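Long-range contacts in salmonella plasmid virulence: SpvB (Salmonella typhimurium, PDB 6P0X), which probably transfers ADP-ribose from NAD(+) to an arginine of actin and so blocks filament assembly, the chain here being the N-terminal domain of the toxin: residues R284-V289 and L309-D314; L18-S23 and L32-S37; S55-T60 and Y274-E279. All blocks are in the same frame, centred on the assembly; numbering follows the deposited sequence.

Interaction 1. Residues R284-V289 and L309-D314; sequences RLCRQV and LLLEYD. With AKR (acrylic acid), chain E.
An antiparallel strand pair joins Val289 to Leu309 and Gln288 to Leu310 in the beta-rich N-terminal domain of SpvB. Val289 and Leu309 form the hydrogen-bonded pair: Val289 N reaches Leu309 O at 2.9 Å, and Leu309 N returns to Val289 O. Two residues along each strand, beyond the non-hydrogen-bonded pair of Gln288 and Leu310, Leu311 N donates to Arg287 O (3.1 Å). Arg287 and Gln288 form a classic beta bulge against Asp244 of the strand 237-244, the neighbour on the other side.

Tyr313 OH donates to Cys286 O at 2.7 Å, in the carbonyl plane, with a C=O...O angle of 154°, and the acceptor lies at the edge of the ring. Leu285 CD2 sits over one ring face, offset toward the rim, 4.1 Å from Tyr313 CE1. Leu311, its CG turned beside the backbone N (chi1 -50°), brings CD1 to 3.5 Å from Cys286 O. Arg287 folds back, NE bonding Leu285 O at 2.9 Å, while NH1 forms a salt bridge with Glu315. Glu312 points away from 284-289, its OE2 lying 3.0 Å from O of an acrylic acid.

The Tyr313 hydroxyl thus gives the Cys286 carbonyl a side-chain donor just before the bulge, where the regular backbone pairing has ended, and the bond to its own segment holds the Arg287 guanidinium over Leu285 CD1.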
loop_
_atom_site.group_PDB
_atom_site.type_symbol
_atom_site.label_atom_id
_atom_site.label_comp_id
_atom_site.label_asym_id
_atom_site.label_seq_id
_atom_site.Cartn_x
_atom_site.Cartn_y
_atom_site.Cartn_z
ATOM N N ARG A 284 9.288 -11.470 4.970
ATOM C CA ARG A 284 8.299 -11.273 6.016
ATOM C C ARG A 284 7.002 -12.002 5.695
ATOM O O ARG A 284 6.656 -12.222 4.528
ATOM C CB ARG A 284 8.008 -9.778 6.229
ATOM C CG ARG A 284 9.255 -8.914 6.377
ATOM C CD ARG A 284 10.240 -9.502 7.380
ATOM N NE ARG A 284 11.590 -8.984 7.164
ATOM C CZ ARG A 284 12.646 -9.303 7.907
ATOM N NH1 ARG A 284 13.834 -8.783 7.627
ATOM N NH2 ARG A 284 12.518 -10.138 8.931
ATOM N N LEU A 285 6.295 -12.374 6.762
ATOM C CA LEU A 285 4.946 -12.916 6.708
ATOM C C LEU A 285 4.087 -12.122 7.674
ATOM O O LEU A 285 4.483 -11.910 8.826
ATOM C CB LEU A 285 4.903 -14.394 7.101
ATOM C CG LEU A 285 5.288 -15.464 6.093
ATOM C CD1 LEU A 285 5.639 -16.737 6.844
ATOM C CD2 LEU A 285 4.144 -15.708 5.124
ATOM N N CYS A 286 2.924 -11.680 7.213
ATOM C CA CYS A 286 1.998 -11.014 8.118
ATOM C C CYS A 286 1.435 -12.037 9.096
ATOM O O CYS A 286 0.767 -12.996 8.693
ATOM C CB CYS A 286 0.877 -10.324 7.350
ATOM S SG CYS A 286 -0.369 -9.589 8.440
ATOM N N ARG A 287 1.713 -11.836 10.381
ATOM C CA ARG A 287 1.258 -12.768 11.399
ATOM C C ARG A 287 -0.086 -12.380 11.991
ATOM O O ARG A 287 -0.812 -13.259 12.473
ATOM C CB ARG A 287 2.288 -12.874 12.528
ATOM C CG ARG A 287 3.723 -13.059 12.061
ATOM C CD ARG A 287 3.857 -14.247 11.123
ATOM N NE ARG A 287 5.157 -14.257 10.458
ATOM C CZ ARG A 287 6.099 -15.171 10.662
ATOM N NH1 ARG A 287 5.889 -16.171 11.508
ATOM N NH2 ARG A 287 7.252 -15.092 10.007
ATOM N N GLN A 288 -0.444 -11.097 11.968
ATOM C CA GLN A 288 -1.707 -10.711 12.588
ATOM C C GLN A 288 -2.178 -9.372 12.042
ATOM O O GLN A 288 -1.396 -8.578 11.509
ATOM C CB GLN A 288 -1.581 -10.653 14.115
ATOM C CG GLN A 288 -0.395 -9.839 14.584
ATOM C CD GLN A 288 -0.062 -10.061 16.046
ATOM O OE1 GLN A 288 -0.945 -10.297 16.873
ATOM N NE2 GLN A 288 1.225 -10.000 16.369
ATOM N N VAL A 289 -3.484 -9.149 12.167
ATOM C CA VAL A 289 -4.121 -7.887 11.806
ATOM C C VAL A 289 -4.860 -7.378 13.039
ATOM O O VAL A 289 -5.766 -8.047 13.547
ATOM C CB VAL A 289 -5.077 -8.046 10.610
ATOM C CG1 VAL A 289 -5.635 -6.696 10.190
ATOM C CG2 VAL A 289 -4.363 -8.710 9.434
ATOM N N LEU A 309 -6.926 -10.337 14.796
ATOM C CA LEU A 309 -6.999 -11.460 13.872
ATOM C C LEU A 309 -5.629 -12.123 13.855
ATOM O O LEU A 309 -4.660 -11.553 13.340
ATOM C CB LEU A 309 -7.414 -11.000 12.477
ATOM C CG LEU A 309 -7.313 -12.054 11.367
ATOM C CD1 LEU A 309 -8.228 -13.237 11.649
ATOM C CD2 LEU A 309 -7.612 -11.452 9.997
ATOM N N LEU A 310 -5.555 -13.323 14.424
ATOM C CA LEU A 310 -4.325 -14.090 14.529
ATOM C C LEU A 310 -4.323 -15.176 13.467
ATOM O O LEU A 310 -5.293 -15.940 13.343
ATOM C CB LEU A 310 -4.171 -14.714 15.917
ATOM C CG LEU A 310 -2.793 -15.321 16.204
ATOM C CD1 LEU A 310 -1.673 -14.319 15.938
ATOM C CD2 LEU A 310 -2.719 -15.858 17.631
ATOM N N LEU A 311 -3.235 -15.219 12.704
ATOM C CA LEU A 311 -3.042 -16.140 11.598
ATOM C C LEU A 311 -2.018 -17.191 11.998
ATOM O O LEU A 311 -0.965 -16.860 12.552
ATOM C CB LEU A 311 -2.565 -15.389 10.354
ATOM C CG LEU A 311 -3.369 -14.149 9.953
ATOM C CD1 LEU A 311 -2.661 -13.381 8.844
ATOM C CD2 LEU A 311 -4.789 -14.513 9.538
ATOM N N GLU A 312 -2.336 -18.453 11.738
ATOM C CA GLU A 312 -1.433 -19.569 11.968
ATOM C C GLU A 312 -1.029 -20.151 10.622
ATOM O O GLU A 312 -1.894 -20.417 9.772
ATOM C CB GLU A 312 -2.093 -20.644 12.834
ATOM C CG GLU A 312 -2.627 -20.139 14.164
ATOM C CD GLU A 312 -3.257 -21.242 14.992
ATOM O OE1 GLU A 312 -2.639 -22.322 15.112
ATOM O OE2 GLU A 312 -4.368 -21.030 15.520
ATOM N N TYR A 313 0.274 -20.384 10.456
ATOM C CA TYR A 313 0.864 -20.829 9.204
ATOM C C TYR A 313 1.539 -22.178 9.381
ATOM O O TYR A 313 2.039 -22.508 10.461
ATOM C CB TYR A 313 1.926 -19.847 8.692
ATOM C CG TYR A 313 1.409 -18.523 8.199
ATOM C CD1 TYR A 313 0.980 -18.369 6.887
ATOM C CD2 TYR A 313 1.377 -17.416 9.034
ATOM C CE1 TYR A 313 0.517 -17.155 6.428
ATOM C CE2 TYR A 313 0.918 -16.200 8.585
ATOM C CZ TYR A 313 0.488 -16.074 7.280
ATOM O OH TYR A 313 0.027 -14.863 6.823
ATOM N N ASP A 314 1.569 -22.947 8.296
ATOM C CA ASP A 314 2.471 -24.089 8.184
ATOM C C ASP A 314 3.751 -23.548 7.560
ATOM O O ASP A 314 3.800 -23.288 6.356
ATOM C CB ASP A 314 1.858 -25.193 7.329
ATOM C CG ASP A 314 0.731 -25.923 8.031
ATOM O OD1 ASP A 314 0.806 -26.105 9.266
ATOM O OD2 ASP A 314 -0.236 -26.317 7.343
HETATM C CA AKR E . -5.736 -25.350 15.424
HETATM C CB AKR E . -6.374 -26.500 15.525
HETATM C C AKR E . -5.970 -24.246 16.454
HETATM O O AKR E . -6.445 -23.132 16.104
HETATM O OXT AKR E . -5.687 -24.452 17.663
#

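Interaction 2. Residues L18-S23 and L32-S37; sequences LPLPIS and LALHYS
Leu18 and Leu34 face each other as an antiparallel hydrogen-bonded pair on the strand 16-19 and its neighbour 33-36, and each satisfies both backbone polar atoms of the other. Leu18 N donates to Leu34 O at 2.8 Å with a nearly straight N-H...O angle of 170°; the return bond, from Leu34 N to Leu18 O, measures 2.9 Å and is more bent at 155°.

Past this pair the direct ladder gives way to water. A single molecule accepts from Leu20 N at 2.9 Å; it also approaches Leu32 O, but so closely that the exact length of this second bond is doubtful. The carbonyl of Leu20 is used within its own segment: Ile22 N bonds it across Pro21, the centre of an inverse gamma turn. Farther along the second strand, His35 ND1 is paired with Thr17 OG1.

Apolar groups pack beside these bonds. The side chains of Leu18 and Leu34 run side by side and point the same way, Leu18 CD2 lying 3.7 Å from Leu34 CD1. Leu20 sets its CG beside the backbone N (chi1 -54°), which places CD1 alongside Leu32, 3.8 Å from Leu32 CB. Ile22 CD1 comes to 3.6 Å from Leu32 O, and Ala33 CB touches Leu18 O. Leu18 and Leu20 also pack on the strand 304-314, joining to it the antiparallel sheet of strands 16-19, 33-36 and 49-50.

Leu18 and Leu34 are thus paired directly, whereas Leu20 N turns to water and Leu20 O to the gamma turn where the direct pairing ends.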
loop_
_atom_site.group_PDB
_atom_site.type_symbol
_atom_site.label_atom_id
_atom_site.label_comp_id
_atom_site.label_asym_id
_atom_site.label_seq_id
_atom_site.Cartn_x
_atom_site.Cartn_y
_atom_site.Cartn_z
ATOM N N LEU A 18 -11.582 -14.065 3.829
ATOM C CA LEU A 18 -11.413 -13.952 5.270
ATOM C C LEU A 18 -11.481 -12.479 5.637
ATOM O O LEU A 18 -10.585 -11.708 5.255
ATOM C CB LEU A 18 -10.078 -14.556 5.707
ATOM C CG LEU A 18 -9.578 -14.281 7.125
ATOM C CD1 LEU A 18 -10.603 -14.700 8.170
ATOM C CD2 LEU A 18 -8.258 -14.999 7.355
ATOM N N PRO A 19 -12.519 -12.037 6.340
ATOM C CA PRO A 19 -12.666 -10.605 6.606
ATOM C C PRO A 19 -11.669 -10.134 7.649
ATOM O O PRO A 19 -11.253 -10.886 8.534
ATOM C CB PRO A 19 -14.108 -10.474 7.119
ATOM C CG PRO A 19 -14.746 -11.823 6.930
ATOM C CD PRO A 19 -13.638 -12.823 6.879
ATOM N N LEU A 20 -11.282 -8.903 7.523
ATOM C CA LEU A 20 -10.441 -8.282 8.526
ATOM C C LEU A 20 -11.308 -7.558 9.553
ATOM O O LEU A 20 -12.403 -7.090 9.227
ATOM C CB LEU A 20 -9.476 -7.295 7.876
ATOM C CG LEU A 20 -8.616 -7.861 6.747
ATOM C CD1 LEU A 20 -7.674 -6.796 6.204
ATOM C CD2 LEU A 20 -7.847 -9.083 7.212
ATOM N N PRO A 21 -10.852 -7.450 10.800
ATOM C CA PRO A 21 -11.685 -6.814 11.843
ATOM C C PRO A 21 -11.652 -5.292 11.765
ATOM O O PRO A 21 -11.137 -4.589 12.639
ATOM C CB PRO A 21 -11.063 -7.357 13.133
ATOM C CG PRO A 21 -9.623 -7.573 12.794
ATOM C CD PRO A 21 -9.544 -7.887 11.322
ATOM N N ILE A 22 -12.212 -4.755 10.686
ATOM C CA ILE A 22 -12.186 -3.320 10.427
ATOM C C ILE A 22 -13.421 -2.679 11.050
ATOM O O ILE A 22 -14.554 -3.021 10.697
ATOM C CB ILE A 22 -12.119 -3.027 8.921
ATOM C CG1 ILE A 22 -10.799 -3.531 8.338
ATOM C CG2 ILE A 22 -12.293 -1.540 8.661
ATOM C CD1 ILE A 22 -10.772 -3.551 6.828
ATOM N N SER A 23 -13.203 -1.741 11.965
ATOM C CA SER A 23 -14.296 -0.930 12.486
ATOM C C SER A 23 -14.788 0.009 11.392
ATOM O O SER A 23 -14.036 0.871 10.924
ATOM C CB SER A 23 -13.830 -0.142 13.705
ATOM O OG SER A 23 -13.237 -0.999 14.662
ATOM N N LEU A 32 -10.807 -3.841 3.023
ATOM C CA LEU A 32 -9.754 -4.806 2.755
ATOM C C LEU A 32 -10.137 -6.147 3.355
ATOM O O LEU A 32 -10.769 -6.216 4.411
ATOM C CB LEU A 32 -8.404 -4.361 3.329
ATOM C CG LEU A 32 -7.692 -3.188 2.665
ATOM C CD1 LEU A 32 -6.431 -2.848 3.441
ATOM C CD2 LEU A 32 -7.362 -3.521 1.216
ATOM N N ALA A 33 -9.734 -7.215 2.672
ATOM C CA ALA A 33 -9.989 -8.563 3.151
ATOM C C ALA A 33 -8.912 -9.484 2.606
ATOM O O ALA A 33 -8.231 -9.163 1.628
ATOM C CB ALA A 33 -11.379 -9.054 2.736
ATOM N N LEU A 34 -8.751 -10.632 3.255
ATOM C CA LEU A 34 -7.851 -11.661 2.766
ATOM C C LEU A 34 -8.597 -12.519 1.753
ATOM O O LEU A 34 -9.728 -12.940 2.006
ATOM C CB LEU A 34 -7.330 -12.506 3.926
ATOM C CG LEU A 34 -6.073 -11.924 4.576
ATOM C CD1 LEU A 34 -5.801 -12.556 5.931
ATOM C CD2 LEU A 34 -4.890 -12.126 3.641
ATOM N N HIS A 35 -7.979 -12.752 0.601
ATOM C CA HIS A 35 -8.590 -13.537 -0.459
ATOM C C HIS A 35 -7.703 -14.725 -0.783
ATOM O O HIS A 35 -6.475 -14.599 -0.820
ATOM C CB HIS A 35 -8.815 -12.693 -1.714
ATOM C CG HIS A 35 -9.829 -11.608 -1.533
ATOM N ND1 HIS A 35 -11.123 -11.859 -1.130
ATOM C CD2 HIS A 35 -9.741 -10.268 -1.701
ATOM C CE1 HIS A 35 -11.789 -10.719 -1.059
ATOM N NE2 HIS A 35 -10.972 -9.739 -1.400
ATOM N N TYR A 36 -8.325 -15.882 -1.002
ATOM C CA TYR A 36 -7.605 -17.086 -1.391
ATOM C C TYR A 36 -7.926 -17.441 -2.836
ATOM O O TYR A 36 -9.097 -17.475 -3.229
ATOM C CB TYR A 36 -7.951 -18.265 -0.483
ATOM C CG TYR A 36 -7.292 -19.556 -0.918
ATOM C CD1 TYR A 36 -5.966 -19.817 -0.598
ATOM C CD2 TYR A 36 -7.988 -20.505 -1.658
ATOM C CE1 TYR A 36 -5.350 -20.990 -0.991
ATOM C CE2 TYR A 36 -7.379 -21.686 -2.060
ATOM C CZ TYR A 36 -6.057 -21.920 -1.720
ATOM O OH TYR A 36 -5.439 -23.088 -2.109
ATOM N N SER A 37 -6.884 -17.710 -3.619
ATOM C CA SER A 37 -7.025 -18.209 -4.980
ATOM C C SER A 37 -6.114 -19.415 -5.139
ATOM O O SER A 37 -4.923 -19.338 -4.824
ATOM C CB SER A 37 -6.675 -17.129 -6.008
ATOM O OG SER A 37 -6.825 -17.621 -7.328
HETATM O O HOH W 1 -12.710 -7.171 5.679
#

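Interaction 3. Residues S55-T60 and Y274-E279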
loop_
_atom_site.group_PDB
_atom_site.type_symbol
_atom_site.label_atom_id
_atom_site.label_comp_id
_atom_site.label_asym_id
_atom_site.label_seq_id
_atom_site.Cartn_x
_atom_site.Cartn_y
_atom_site.Cartn_z
ATOM N N SER A 55 -3.151 0.105 -6.467
ATOM C CA SER A 55 -1.878 0.604 -6.964
ATOM C C SER A 55 -1.973 0.920 -8.449
ATOM O O SER A 55 -2.856 0.432 -9.161
ATOM C CB SER A 55 -0.750 -0.404 -6.726
ATOM O OG SER A 55 -0.923 -1.547 -7.544
ATOM N N ILE A 56 -1.044 1.753 -8.901
ATOM C CA ILE A 56 -0.730 1.909 -10.319
ATOM C C ILE A 56 0.593 1.195 -10.562
ATOM O O ILE A 56 1.492 1.244 -9.717
ATOM C CB ILE A 56 -0.651 3.396 -10.723
ATOM C CG1 ILE A 56 -1.950 4.133 -10.373
ATOM C CG2 ILE A 56 -0.357 3.537 -12.204
ATOM C CD1 ILE A 56 -3.202 3.514 -10.967
ATOM N N ALA A 57 0.720 0.514 -11.698
ATOM C CA ALA A 57 1.903 -0.301 -11.930
ATOM C C ALA A 57 2.366 -0.193 -13.374
ATOM O O ALA A 57 1.578 0.080 -14.283
ATOM C CB ALA A 57 1.645 -1.775 -11.585
ATOM N N ARG A 58 3.663 -0.411 -13.570
ATOM C CA ARG A 58 4.216 -0.538 -14.909
ATOM C C ARG A 58 3.965 -1.943 -15.433
ATOM O O ARG A 58 4.062 -2.927 -14.692
ATOM C CB ARG A 58 5.714 -0.238 -14.909
ATOM C CG ARG A 58 6.054 1.202 -14.576
ATOM C CD ARG A 58 7.527 1.485 -14.815
ATOM N NE ARG A 58 7.892 2.815 -14.340
ATOM C CZ ARG A 58 8.051 3.874 -15.126
ATOM N NH1 ARG A 58 7.890 3.761 -16.438
ATOM N NH2 ARG A 58 8.376 5.046 -14.598
ATOM N N ARG A 59 3.620 -2.030 -16.714
ATOM C CA ARG A 59 3.354 -3.318 -17.333
ATOM C C ARG A 59 4.640 -4.126 -17.486
ATOM O O ARG A 59 5.718 -3.578 -17.726
ATOM C CB ARG A 59 2.703 -3.110 -18.698
ATOM C CG ARG A 59 1.999 -4.332 -19.249
ATOM C CD ARG A 59 1.519 -4.092 -20.666
ATOM N NE ARG A 59 0.673 -5.183 -21.137
ATOM C CZ ARG A 59 0.078 -5.212 -22.324
ATOM N NH1 ARG A 59 0.234 -4.207 -23.176
ATOM N NH2 ARG A 59 -0.673 -6.249 -22.659
ATOM N N THR A 60 4.520 -5.450 -17.338
ATOM C CA THR A 60 5.642 -6.353 -17.561
ATOM C C THR A 60 5.368 -7.441 -18.587
ATOM O O THR A 60 6.323 -8.062 -19.061
ATOM C CB THR A 60 6.069 -7.039 -16.252
ATOM O OG1 THR A 60 4.974 -7.800 -15.726
ATOM C CG2 THR A 60 6.512 -6.009 -15.221
ATOM N N TYR A 274 11.814 -10.669 -9.968
ATOM C CA TYR A 274 12.691 -9.948 -10.879
ATOM C C TYR A 274 12.031 -9.400 -12.140
ATOM O O TYR A 274 12.751 -8.863 -12.990
ATOM C CB TYR A 274 13.851 -10.859 -11.318
ATOM C CG TYR A 274 14.739 -11.368 -10.208
ATOM C CD1 TYR A 274 15.779 -10.594 -9.716
ATOM C CD2 TYR A 274 14.548 -12.632 -9.666
ATOM C CE1 TYR A 274 16.600 -11.061 -8.712
ATOM C CE2 TYR A 274 15.361 -13.109 -8.663
ATOM C CZ TYR A 274 16.387 -12.319 -8.188
ATOM O OH TYR A 274 17.203 -12.792 -7.185
ATOM N N ASN A 275 10.710 -9.512 -12.314
ATOM C CA ASN A 275 10.158 -9.104 -13.605
ATOM C C ASN A 275 10.106 -7.587 -13.783
ATOM O O ASN A 275 9.725 -7.126 -14.863
ATOM C CB ASN A 275 8.775 -9.721 -13.840
ATOM C CG ASN A 275 7.724 -9.219 -12.885
ATOM O OD1 ASN A 275 8.018 -8.540 -11.906
ATOM N ND2 ASN A 275 6.486 -9.628 -13.124
ATOM N N TYR A 276 10.432 -6.802 -12.761
ATOM C CA TYR A 276 10.497 -5.352 -12.912
ATOM C C TYR A 276 11.890 -4.841 -13.268
ATOM O O TYR A 276 12.067 -3.627 -13.422
ATOM C CB TYR A 276 10.007 -4.652 -11.645
ATOM C CG TYR A 276 8.513 -4.741 -11.436
ATOM C CD1 TYR A 276 7.628 -4.245 -12.387
ATOM C CD2 TYR A 276 7.988 -5.289 -10.274
ATOM C CE1 TYR A 276 6.259 -4.310 -12.192
ATOM C CE2 TYR A 276 6.627 -5.357 -10.068
ATOM C CZ TYR A 276 5.763 -4.868 -11.031
ATOM O OH TYR A 276 4.401 -4.939 -10.830
ATOM N N GLY A 277 12.888 -5.712 -13.360
ATOM C CA GLY A 277 14.227 -5.281 -13.698
ATOM C C GLY A 277 15.145 -5.048 -12.521
ATOM O O GLY A 277 16.290 -4.629 -12.727
ATOM N N PHE A 278 14.668 -5.273 -11.299
ATOM C CA PHE A 278 15.499 -5.215 -10.105
ATOM C C PHE A 278 14.966 -6.239 -9.113
ATOM O O PHE A 278 13.834 -6.716 -9.235
ATOM C CB PHE A 278 15.531 -3.804 -9.496
ATOM C CG PHE A 278 14.167 -3.227 -9.212
ATOM C CD1 PHE A 278 13.545 -3.438 -7.990
ATOM C CD2 PHE A 278 13.513 -2.459 -10.164
ATOM C CE1 PHE A 278 12.290 -2.904 -7.726
ATOM C CE2 PHE A 278 12.260 -1.917 -9.906
ATOM C CZ PHE A 278 11.648 -2.141 -8.684
ATOM N N GLU A 279 15.789 -6.567 -8.123
ATOM C CA GLU A 279 15.434 -7.602 -7.163
ATOM C C GLU A 279 14.428 -7.068 -6.152
ATOM O O GLU A 279 14.568 -5.954 -5.636
ATOM C CB GLU A 279 16.682 -8.125 -6.444
ATOM C CG GLU A 279 16.399 -9.154 -5.347
ATOM C CD GLU A 279 17.627 -9.976 -4.957
ATOM O OE1 GLU A 279 17.460 -11.029 -4.297
ATOM O OE2 GLU A 279 18.761 -9.563 -5.288
HETATM O O HOH W 2 2.981 -4.992 -13.087
#
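The strand 55-58 runs out into a loop whose Thr60 meets a type I beta turn from Tyr274 to Gly277, the nearest CA atoms being those of Thr60 and Asn275, 6.6 Å apart. The turn is closed by Gly277 N bonding Tyr274 O at 3.2 Å, and no direct hydrogen bond joins the two segments. On the 55-60 side Thr60 carries most of the contact, through its methyl: CG2 lies 3.4 Å from Asn275 O and 3.5 Å from Tyr276 CE1, approaching the ring obliquely. The threonine and tyrosine side chains cross at about a right angle. Thr60 holds OG1 between its backbone N and carbonyl carbon (chi1 60°), so that CG2 falls beside the N and is presented to the turn. Asn275 ND2 stands 3.5 Å from Thr60 OG1, close but not hydrogen-bonded. Asn275 also bends over its neighbour, OD1 lying above one face of the Tyr276 ring near its rim.

Tyr276 belongs to an acrylic acid pocket that it shares with Gln168, Met208 and Leu273, so the contact lies beside that pocket, next to the strand 55-58, which itself pairs with the strands 73-74 and 165-175. Arg58 O approaches the edge of the Tyr276 ring near its plane, 3.6 Å from CE1. Between this carbonyl and the phenol sits a water that donates to Arg58 O at 2.8 Å and lies 2.7 Å from Tyr276 OH. The same hydroxyl is bonded to Gln168 NE2, giving it a protein partner as well as the water. At the phenol end, Ala57 CB makes a looser approach to Tyr276 OH, while the Arg58 guanidinium turns elsewhere, to Asp71 and to the carbonyl of Thr166.

From the N terminus, interaction 2 comes first, closing a short loop: eight residues separate its segments, 18-23 and 32-37. Interaction 3 then spans more than two hundred residues, from the strand 55-58 to the turn before the strand 280-282, enclosing much of the domain's beta structure. Interaction 1 follows; 19 residues lie between its segments, including the rest of the two strands and the helix 296-299. The three are in series along the chain, none nested or crossed. Interactions 1 and 2 touch in space, Leu309 CD2 lying 3.7 Å from Leu20 CD2, so the N-terminal sheet packs on the late strands. Interaction 3 stands apart, its centre about 25 Å from that of interaction 2.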